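Local coordinates for protein endoribonuclease AbiQ (Lactococcus lactis, PDB 4GLK) that acts as the toxic endoribonuclease of a type III toxin-antitoxin system used in antiviral defence, and is neutralised by its cognate RNA antitoxin AntiQ, at residues F44-P49 / V135-A140. The protein carries 1 engineered substitution. Numbering follows the deposited sequence.
Sequences FNYFIP and VVYRKA
Tyr46, on strand 45-52, and Tyr137, on helix 126-143, are the two side chains that meet across the gap between sheet and helix. Their CA atoms are the nearest pair of the two backbones, yet lie 10.2 Å apart, a span that the long, flat side chain of tyrosine suits from both sides. The pair is an offset edge-to-face stack: the ring planes stand at 77°, the centroids are 5.7 Å apart, and Tyr137 turns its edge toward the face of Tyr46. The offset moves the touching region to the phenol end of Tyr46. There CE1 of Tyr137 lies 3.8 Å from CZ of Tyr46 and 3.4 Å from its OH, which sits in the plane of the Tyr137 ring, at its edge. With CG of Tyr137 anti to the backbone N (chi1 -173°), the ring is carried off the helix toward the strand. Around the pair, Met92 and Pro94 of the neighbouring strand 79-94 and Leu39 of strand 33-40 pack on Tyr46, while His142 makes a second edge-to-face contact with Tyr137. The polar ends look to the third element of this core, helix 155-166: both hydroxyls hydrogen-bond to OE1 of Glu159, and that of Tyr137 also bonds to NZ of Lys156. Tyrosine thus serves twice at each position, its ring packing against the neighbouring side chains and its hydroxyl, in a buried place, finding a polar partner. Convergence of the two hydroxyls on one oxygen of Glu159 should help to hold the rings in this relation, tying the antiparallel sheet of this ToxN-family toxin to two of its helices.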
loop_
_atom_site.group_PDB
_atom_site.type_symbol
_atom_site.label_atom_id
_atom_site.label_comp_id
_atom_site.label_asym_id
_atom_site.label_seq_id
_atom_site.Cartn_x
_atom_site.Cartn_y
_atom_site.Cartn_z
ATOM N N PHE A 44 -8.115 9.239 9.076
ATOM C CA PHE A 44 -6.903 8.661 8.521
ATOM C C PHE A 44 -7.029 8.235 7.093
ATOM O O PHE A 44 -7.997 7.576 6.718
ATOM C CB PHE A 44 -6.442 7.475 9.370
ATOM C CG PHE A 44 -6.201 7.844 10.809
ATOM C CD1 PHE A 44 -5.009 8.446 11.197
ATOM C CD2 PHE A 44 -7.182 7.635 11.771
ATOM C CE1 PHE A 44 -4.789 8.788 12.533
ATOM C CE2 PHE A 44 -6.958 7.974 13.105
ATOM C CZ PHE A 44 -5.760 8.533 13.478
ATOM N N ASN A 45 -6.025 8.597 6.301
ATOM C CA ASN A 45 -5.915 8.183 4.911
ATOM C C ASN A 45 -4.876 7.085 4.831
ATOM O O ASN A 45 -3.761 7.257 5.310
ATOM C CB ASN A 45 -5.560 9.349 4.016
ATOM C CG ASN A 45 -6.659 10.384 3.884
ATOM O OD1 ASN A 45 -7.855 10.076 3.710
ATOM N ND2 ASN A 45 -6.260 11.638 3.932
ATOM N N TYR A 46 -5.275 5.943 4.276
ATOM C CA TYR A 46 -4.465 4.739 4.153
ATOM C C TYR A 46 -3.872 4.573 2.781
ATOM O O TYR A 46 -4.545 4.750 1.769
ATOM C CB TYR A 46 -5.295 3.516 4.525
ATOM C CG TYR A 46 -5.241 3.224 6.003
ATOM C CD1 TYR A 46 -6.087 3.879 6.896
ATOM C CD2 TYR A 46 -4.304 2.333 6.519
ATOM C CE1 TYR A 46 -6.034 3.617 8.262
ATOM C CE2 TYR A 46 -4.243 2.064 7.881
ATOM C CZ TYR A 46 -5.109 2.706 8.748
ATOM O OH TYR A 46 -4.990 2.455 10.081
ATOM N N PHE A 47 -2.592 4.239 2.765
ATOM C CA PHE A 47 -1.808 4.048 1.558
ATOM C C PHE A 47 -1.184 2.661 1.548
ATOM O O PHE A 47 -0.639 2.249 2.555
ATOM C CB PHE A 47 -0.753 5.168 1.456
ATOM C CG PHE A 47 -1.431 6.521 1.336
ATOM C CD1 PHE A 47 -1.750 7.046 0.091
ATOM C CD2 PHE A 47 -1.837 7.218 2.469
ATOM C CE1 PHE A 47 -2.462 8.240 -0.024
ATOM C CE2 PHE A 47 -2.531 8.426 2.354
ATOM C CZ PHE A 47 -2.826 8.933 1.106
ATOM N N ILE A 48 -1.303 1.937 0.414
ATOM C CA ILE A 48 -0.776 0.580 0.214
ATOM C C ILE A 48 0.569 0.634 -0.524
ATOM O O ILE A 48 0.659 1.260 -1.595
ATOM C CB ILE A 48 -1.776 -0.314 -0.565
ATOM C CG1 ILE A 48 -3.172 -0.314 0.076
ATOM C CG2 ILE A 48 -1.272 -1.755 -0.680
ATOM C CD1 ILE A 48 -4.220 -1.081 -0.712
ATOM N N PRO A 49 1.607 -0.066 -0.025
ATOM C CA PRO A 49 2.849 -0.136 -0.806
ATOM C C PRO A 49 2.650 -1.083 -2.000
ATOM O O PRO A 49 1.930 -2.060 -1.911
ATOM C CB PRO A 49 3.881 -0.645 0.197
ATOM C CG PRO A 49 3.079 -1.420 1.209
ATOM C CD PRO A 49 1.675 -0.893 1.200
ATOM N N VAL A 135 -11.724 -5.212 4.462
ATOM C CA VAL A 135 -11.696 -6.588 4.982
ATOM C C VAL A 135 -10.402 -6.770 5.810
ATOM O O VAL A 135 -10.463 -7.152 6.953
ATOM C CB VAL A 135 -11.796 -7.657 3.858
ATOM C CG1 VAL A 135 -11.495 -9.063 4.387
ATOM C CG2 VAL A 135 -13.167 -7.635 3.194
ATOM N N VAL A 136 -9.257 -6.448 5.256
ATOM C CA VAL A 136 -7.957 -6.601 5.946
ATOM C C VAL A 136 -7.949 -5.800 7.277
ATOM O O VAL A 136 -7.543 -6.328 8.318
ATOM C CB VAL A 136 -6.782 -6.212 4.999
ATOM C CG1 VAL A 136 -5.454 -6.207 5.733
ATOM C CG2 VAL A 136 -6.717 -7.154 3.796
ATOM N N TYR A 137 -8.431 -4.550 7.231
ATOM C CA TYR A 137 -8.501 -3.659 8.403
ATOM C C TYR A 137 -9.346 -4.266 9.523
ATOM O O TYR A 137 -8.853 -4.411 10.642
ATOM C CB TYR A 137 -9.047 -2.290 7.996
ATOM C CG TYR A 137 -9.000 -1.246 9.090
ATOM C CD1 TYR A 137 -7.847 -0.503 9.321
ATOM C CD2 TYR A 137 -10.121 -0.970 9.867
ATOM C CE1 TYR A 137 -7.809 0.486 10.302
ATOM C CE2 TYR A 137 -10.096 0.021 10.850
ATOM C CZ TYR A 137 -8.935 0.739 11.068
ATOM O OH TYR A 137 -8.899 1.710 12.035
ATOM N N ARG A 138 -10.586 -4.674 9.206
ATOM C CA ARG A 138 -11.528 -5.240 10.165
ATOM C C ARG A 138 -11.060 -6.579 10.725
ATOM O O ARG A 138 -11.093 -6.769 11.947
ATOM C CB ARG A 138 -12.930 -5.363 9.556
ATOM C CG ARG A 138 -13.573 -4.024 9.216
ATOM C CD ARG A 138 -15.005 -4.261 8.797
ATOM N NE ARG A 138 -15.585 -3.142 8.046
ATOM C CZ ARG A 138 -16.643 -2.448 8.444
ATOM N NH1 ARG A 138 -17.217 -2.700 9.612
ATOM N NH2 ARG A 138 -17.123 -1.473 7.683
ATOM N N LYS A 139 -10.606 -7.487 9.855
ATOM C CA LYS A 139 -10.120 -8.815 10.287
ATOM C C LYS A 139 -8.913 -8.708 11.221
ATOM O O LYS A 139 -8.868 -9.408 12.225
ATOM C CB LYS A 139 -9.795 -9.707 9.079
ATOM C CG LYS A 139 -11.036 -10.154 8.299
ATOM C CD LYS A 139 -11.453 -11.572 8.629
ATOM C CE LYS A 139 -12.774 -11.938 8.006
ATOM N NZ LYS A 139 -13.217 -13.290 8.438
ATOM N N ALA A 140 -7.976 -7.791 10.932
ATOM C CA ALA A 140 -6.779 -7.624 11.782
ATOM C C ALA A 140 -6.995 -6.807 13.064
ATOM O O ALA A 140 -6.473 -7.172 14.121
ATOM C CB ALA A 140 -5.641 -7.016 10.973
#